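Local coordinates for protein uricase (Bacillus fastidiosus, PDB 4R8X) that catalyses the oxidation of urate to 5-hydroxyisourate with molecular oxygen, the first step in converting urate to (S)-allantoin, at residues Leu262-Phe267 and Ser302-Asp307. Residues are numbered along the deposited sequence; the frame is centred on the assembly and turned at random.
Sequences LTEVNF and SVHQED
Glu-264 and His-304 face each other as a non-hydrogen-bonded antiparallel pair, their side chains lying next to each other on one face of the sheet. Carboxylate and imidazole planes stand 79° apart. Glu-264 OE2 comes to 3.4 Å from His-304 CE1. Its separation from His-304 ND1, 4.0 Å, rules out a direct bond. Both groups are held from their own strands. The anti lone pair of Glu-264 OE1 receives Asn-266 ND2, almost in the amide plane, and Ser-302 OG and His-304 NE2 are hydrogen-bonded at 2.8 Å. Ser-302 OG also bonds to Thr-4 N of a second subunit, so this polar face reaches the subunit interface. The opposite face is apolar: Val-303 CG2 meets the edge of the Phe-267 ring near its plane, CE1 to CG2 4.1 Å, and helix 244-258 packs against both residues. The strands are neighbours in the antiparallel sheet of the uricase fold, the tandem T-fold architecture, with Val-265 and Val-303 as their hydrogen-bonded pair: Val-303 N to Val-265 O is 2.8 Å, with 171° at the hydrogen. One residue on, the strand ends at His-304, the N-cap of helix 305-312, and His-304 N donates to Asp-307 OD2. Gln-305, bent at chi2 (-68°), turns its amide back so that NE2 reaches Leu-262 O at 2.8 Å, in the plane of both groups; NE2 also bonds to Leu-256 O, tying helix 244-258 to this corner. Gln-305 N bonds only weakly to Thr-263 O.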
loop_
_atom_site.group_PDB
_atom_site.type_symbol
_atom_site.label_atom_id
_atom_site.label_comp_id
_atom_site.label_asym_id
_atom_site.label_seq_id
_atom_site.Cartn_x
_atom_site.Cartn_y
_atom_site.Cartn_z
ATOM N N LEU D 262 2.826 23.558 27.257
ATOM C CA LEU D 262 2.661 23.568 25.800
ATOM C C LEU D 262 2.118 24.918 25.328
ATOM O O LEU D 262 1.248 25.494 25.976
ATOM C CB LEU D 262 1.705 22.457 25.348
ATOM C CG LEU D 262 2.082 21.018 25.682
ATOM C CD1 LEU D 262 1.061 20.053 25.088
ATOM C CD2 LEU D 262 3.488 20.716 25.173
ATOM N N THR D 263 2.631 25.423 24.205
ATOM C CA THR D 263 2.139 26.684 23.657
ATOM C C THR D 263 1.011 26.475 22.663
ATOM O O THR D 263 0.154 27.341 22.500
ATOM C CB THR D 263 3.237 27.475 22.938
ATOM O OG1 THR D 263 3.795 26.674 21.889
ATOM C CG2 THR D 263 4.320 27.891 23.909
ATOM N N GLU D 264 1.014 25.326 21.994
ATOM C CA GLU D 264 -0.007 25.051 20.999
ATOM C C GLU D 264 -0.175 23.568 20.741
ATOM O O GLU D 264 0.742 22.769 20.948
ATOM C CB GLU D 264 0.300 25.770 19.679
ATOM C CG GLU D 264 1.391 25.114 18.842
ATOM C CD GLU D 264 1.340 25.506 17.367
ATOM O OE1 GLU D 264 1.149 24.613 16.512
ATOM O OE2 GLU D 264 1.503 26.703 17.056
ATOM N N VAL D 265 -1.369 23.220 20.281
ATOM C CA VAL D 265 -1.675 21.882 19.798
ATOM C C VAL D 265 -2.235 22.021 18.391
ATOM O O VAL D 265 -3.088 22.860 18.139
ATOM C CB VAL D 265 -2.718 21.197 20.701
ATOM C CG1 VAL D 265 -3.056 19.822 20.156
ATOM C CG2 VAL D 265 -2.186 21.084 22.125
ATOM N N ASN D 266 -1.767 21.190 17.467
ATOM C CA ASN D 266 -2.231 21.282 16.088
ATOM C C ASN D 266 -2.850 19.965 15.636
ATOM O O ASN D 266 -2.531 18.895 16.171
ATOM C CB ASN D 266 -1.110 21.728 15.143
ATOM C CG ASN D 266 0.169 20.953 15.351
ATOM O OD1 ASN D 266 0.253 19.780 14.999
ATOM N ND2 ASN D 266 1.178 21.607 15.924
ATOM N N PHE D 267 -3.762 20.050 14.674
ATOM C CA PHE D 267 -4.522 18.893 14.227
ATOM C C PHE D 267 -4.538 18.800 12.720
ATOM O O PHE D 267 -4.634 19.818 12.025
ATOM C CB PHE D 267 -5.974 19.004 14.683
ATOM C CG PHE D 267 -6.151 18.930 16.161
ATOM C CD1 PHE D 267 -6.088 20.071 16.946
ATOM C CD2 PHE D 267 -6.396 17.715 16.775
ATOM C CE1 PHE D 267 -6.250 19.992 18.318
ATOM C CE2 PHE D 267 -6.564 17.629 18.142
ATOM C CZ PHE D 267 -6.500 18.770 18.919
ATOM N N SER D 302 -5.029 24.819 14.650
ATOM C CA SER D 302 -4.212 24.907 15.854
ATOM C C SER D 302 -4.948 25.637 16.975
ATOM O O SER D 302 -5.674 26.605 16.735
ATOM C CB SER D 302 -2.860 25.568 15.568
ATOM O OG SER D 302 -3.014 26.903 15.121
ATOM N N VAL D 303 -4.752 25.139 18.194
ATOM C CA VAL D 303 -5.343 25.680 19.408
ATOM C C VAL D 303 -4.191 26.156 20.300
ATOM O O VAL D 303 -3.151 25.495 20.385
ATOM C CB VAL D 303 -6.182 24.611 20.134
ATOM C CG1 VAL D 303 -6.997 25.227 21.258
ATOM C CG2 VAL D 303 -7.108 23.912 19.150
ATOM N N HIS D 304 -4.361 27.311 20.938
ATOM C CA HIS D 304 -3.265 27.965 21.645
ATOM C C HIS D 304 -3.687 28.286 23.071
ATOM O O HIS D 304 -4.879 28.328 23.361
ATOM C CB HIS D 304 -2.869 29.231 20.882
ATOM C CG HIS D 304 -2.519 28.965 19.450
ATOM N ND1 HIS D 304 -1.217 28.938 18.998
ATOM C CD2 HIS D 304 -3.296 28.672 18.379
ATOM C CE1 HIS D 304 -1.209 28.658 17.706
ATOM N NE2 HIS D 304 -2.457 28.491 17.307
ATOM N N GLN D 305 -2.726 28.492 23.966
ATOM C CA GLN D 305 -3.063 28.793 25.359
ATOM C C GLN D 305 -4.020 29.984 25.502
ATOM O O GLN D 305 -4.868 30.000 26.388
ATOM C CB GLN D 305 -1.805 29.020 26.204
ATOM C CG GLN D 305 -0.993 27.752 26.477
ATOM C CD GLN D 305 -1.700 26.759 27.393
ATOM O OE1 GLN D 305 -2.792 27.017 27.888
ATOM N NE2 GLN D 305 -1.070 25.611 27.619
ATOM N N GLU D 306 -3.908 30.951 24.597
ATOM C CA GLU D 306 -4.802 32.105 24.605
ATOM C C GLU D 306 -6.260 31.692 24.381
ATOM O O GLU D 306 -7.174 32.333 24.900
ATOM C CB GLU D 306 -4.362 33.142 23.565
ATOM C CG GLU D 306 -3.040 33.842 23.888
ATOM C CD GLU D 306 -1.800 33.002 23.595
ATOM O OE1 GLU D 306 -1.916 31.918 22.980
ATOM O OE2 GLU D 306 -0.696 33.441 23.987
ATOM N N ASP D 307 -6.475 30.619 23.620
ATOM C CA ASP D 307 -7.824 30.088 23.424
ATOM C C ASP D 307 -8.382 29.555 24.732
ATOM O O ASP D 307 -9.528 29.822 25.085
ATOM C CB ASP D 307 -7.839 28.982 22.365
ATOM C CG ASP D 307 -7.497 29.495 20.982
ATOM O OD1 ASP D 307 -8.025 30.561 20.594
ATOM O OD2 ASP D 307 -6.699 28.836 20.286
HETATM O O HOH W 1 0.289 29.577 23.558
#